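PDB 3LE2: serpin-ZX from Arabidopsis thaliana, which inhibits proteases such as metacaspase-9, which cleaves its reactive center loop and is trapped covalently, and limits RD21A in programmed cell death. Local coordinates for residues F286-A290 with S291-K295. Numbering follows the deposited sequence.
Sequences FGFDA and SNVLK
Asp289 OD1 takes two hydrogen bonds from Ser291. The backbone N-H of Ser291 donates to it in a fairly straight bond (163° at the hydrogen), with N 3.0 Å from OD1. The Ser291 hydroxyl donates to the same atom, OG lying 3.1 Å from OD1. Both donors approach from one face of the carboxylate, well above its plane. The first torsion of Asp289 (chi1 179°) sets CG trans to its own nitrogen and swings the acid forward to the first turn of the helix, while Ser291 holds OG between its own N and carbonyl carbon, which brings the hydroxyl back to it. The carboxylate has further partners in the chain: OD1 also accepts from Ile327 N, and OD2 from the side-chain amide of Asn326. Hydrogen bonds thus reach both oxygens, fixing how the group is turned, and a negative charge here would probably be eased by the start of the helix.

This is a strand-to-helix junction with an aspartate capping bond. Strand 277-289, paired antiparallel with strand 326-335 in the serpin fold, runs out at Asp289, and helix 291-296 follows; the axis of residues 291-295 is turned 65° from that of residues 286-289. The helix's backbone bonding is under way at once: Leu294 N donates to Ala290 O over 3.1 Å.

The remaining contacts are mostly apolar. Ala290 CB lies 4.0 Å from Leu294 CD1, one turn on. Val293 sends CG2 back over the junction, a methyl lying against the carbonyl oxygen of Ala290, 3.4 Å from O, and the same methyl sits at the edge of the Phe288 ring, 4.2 Å from CE2, close to the ring plane. Helix 5-25 packs against this pair, with Val23 touching Phe288 and Leu19 touching Val293.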
ATOM      1  N   PHE A 286       8.650  -1.129  -5.804  1.00 27.69           N
ATOM      2  CA  PHE A 286       9.212  -0.062  -5.006  1.00 28.59           C
ATOM      3  C   PHE A 286       9.488  -0.587  -3.613  1.00 28.50           C
ATOM      4  O   PHE A 286       8.686  -1.323  -3.044  1.00 23.78           O
ATOM      5  CB  PHE A 286       8.272   1.153  -4.961  1.00 23.96           C
ATOM      6  CG  PHE A 286       8.817   2.296  -4.159  1.00 26.90           C
ATOM      7  CD1 PHE A 286       9.612   3.256  -4.757  1.00 23.83           C
ATOM      8  CD2 PHE A 286       8.564   2.387  -2.793  1.00 25.01           C
ATOM      9  CE1 PHE A 286      10.138   4.291  -4.011  1.00 32.23           C
ATOM     10  CE2 PHE A 286       9.083   3.417  -2.041  1.00 22.64           C
ATOM     11  CZ  PHE A 286       9.866   4.377  -2.643  1.00 26.67           C
ATOM     12  N   GLY A 287      10.641  -0.228  -3.076  1.00 23.97           N
ATOM     13  CA  GLY A 287      11.030  -0.721  -1.776  1.00 25.28           C
ATOM     14  C   GLY A 287      11.721   0.367  -0.992  1.00 28.62           C
ATOM     15  O   GLY A 287      12.375   1.266  -1.557  1.00 20.96           O
ATOM     16  N   PHE A 288      11.585   0.296   0.324  1.00 25.07           N
ATOM     17  CA  PHE A 288      12.237   1.276   1.160  1.00 24.28           C
ATOM     18  C   PHE A 288      12.311   0.778   2.579  1.00 24.38           C
ATOM     19  O   PHE A 288      11.605  -0.164   2.961  1.00 24.39           O
ATOM     20  CB  PHE A 288      11.538   2.645   1.050  1.00 29.89           C
ATOM     21  CG  PHE A 288      10.188   2.723   1.737  1.00 25.32           C
ATOM     22  CD1 PHE A 288       9.072   2.089   1.207  1.00 29.49           C
ATOM     23  CD2 PHE A 288      10.035   3.460   2.904  1.00 29.03           C
ATOM     24  CE1 PHE A 288       7.822   2.175   1.837  1.00 24.62           C
ATOM     25  CE2 PHE A 288       8.796   3.552   3.541  1.00 27.35           C
ATOM     26  CZ  PHE A 288       7.688   2.903   3.008  1.00 28.52           C
ATOM     27  N   ASP A 289      13.203   1.392   3.342  1.00 30.59           N
ATOM     28  CA  ASP A 289      13.276   1.185   4.778  1.00 33.51           C
ATOM     29  C   ASP A 289      12.405   2.261   5.424  1.00 30.50           C
ATOM     30  O   ASP A 289      12.732   3.447   5.368  1.00 37.63           O
ATOM     31  CB  ASP A 289      14.729   1.318   5.238  1.00 28.81           C
ATOM     32  CG  ASP A 289      14.890   1.133   6.743  1.00 33.87           C
ATOM     33  OD1 ASP A 289      13.866   1.080   7.467  1.00 28.92           O
ATOM     34  OD2 ASP A 289      16.052   1.042   7.199  1.00 33.06           O
ATOM     35  N   ALA A 290      11.293   1.859   6.027  1.00 32.30           N
ATOM     36  CA  ALA A 290      10.316   2.832   6.546  1.00 34.38           C
ATOM     37  C   ALA A 290      10.823   3.635   7.736  1.00 36.46           C
ATOM     38  O   ALA A 290      10.206   4.619   8.125  1.00 33.59           O
ATOM     39  CB  ALA A 290       9.008   2.132   6.920  1.00 22.95           C
ATOM     40  N   SER A 291      11.937   3.204   8.319  1.00 33.13           N
ATOM     41  CA  SER A 291      12.341   3.701   9.631  1.00 40.73           C
ATOM     42  C   SER A 291      12.501   5.227   9.658  1.00 43.52           C
ATOM     43  O   SER A 291      11.995   5.898  10.563  1.00 40.86           O
ATOM     44  CB  SER A 291      13.599   2.976  10.138  1.00 31.12           C
ATOM     45  OG  SER A 291      14.731   3.343   9.388  1.00 41.47           O
ATOM     46  N   ASN A 292      13.166   5.774   8.647  1.00 42.83           N
ATOM     47  CA  ASN A 292      13.374   7.215   8.582  1.00 36.45           C
ATOM     48  C   ASN A 292      12.125   8.069   8.333  1.00 42.86           C
ATOM     49  O   ASN A 292      11.931   9.069   9.020  1.00 42.92           O
ATOM     50  CB  ASN A 292      14.481   7.571   7.585  1.00 52.09           C
ATOM     51  CG  ASN A 292      15.892   7.347   8.154  1.00 60.80           C
ATOM     52  OD1 ASN A 292      16.073   7.028   9.340  1.00 46.46           O
ATOM     53  ND2 ASN A 292      16.897   7.519   7.299  1.00 55.73           N
ATOM     54  N   VAL A 293      11.274   7.708   7.372  1.00 40.50           N
ATOM     55  CA  VAL A 293      10.093   8.540   7.147  1.00 40.04           C
ATOM     56  C   VAL A 293       9.194   8.521   8.365  1.00 31.93           C
ATOM     57  O   VAL A 293       8.560   9.523   8.670  1.00 35.23           O
ATOM     58  CB  VAL A 293       9.226   8.155   5.917  1.00 41.29           C
ATOM     59  CG1 VAL A 293      10.034   8.203   4.649  1.00 50.91           C
ATOM     60  CG2 VAL A 293       8.573   6.810   6.119  1.00 36.37           C
ATOM     61  N   LEU A 294       9.133   7.381   9.051  1.00 31.86           N
ATOM     62  CA  LEU A 294       8.299   7.274  10.238  1.00 30.09           C
ATOM     63  C   LEU A 294       8.817   8.186  11.347  1.00 41.69           C
ATOM     64  O   LEU A 294       8.034   8.902  11.963  1.00 39.48           O
ATOM     65  CB  LEU A 294       8.188   5.837  10.719  1.00 27.88           C
ATOM     66  CG  LEU A 294       7.259   4.945   9.899  1.00 30.96           C
ATOM     67  CD1 LEU A 294       7.485   3.502  10.308  1.00 32.67           C
ATOM     68  CD2 LEU A 294       5.793   5.338  10.071  1.00 28.11           C
ATOM     69  N   LYS A 295      10.129   8.165  11.591  1.00 39.34           N
ATOM     70  CA  LYS A 295      10.742   9.117  12.516  1.00 39.42           C
ATOM     71  C   LYS A 295      10.360  10.544  12.135  1.00 39.01           C
ATOM     72  O   LYS A 295      10.056  11.375  12.994  1.00 39.54           O
ATOM     73  CB  LYS A 295      12.265   8.947  12.545  1.00 38.82           C
ATOM     74  CG  LYS A 295      12.707   7.813  13.447  1.00 38.87           C
ATOM     75  CD  LYS A 295      14.042   7.238  13.046  1.00 44.13           C
ATOM     76  CE  LYS A 295      15.158   8.219  13.236  1.00 43.35           C
ATOM     77  NZ  LYS A 295      16.455   7.520  13.011  1.00 60.19           N
TER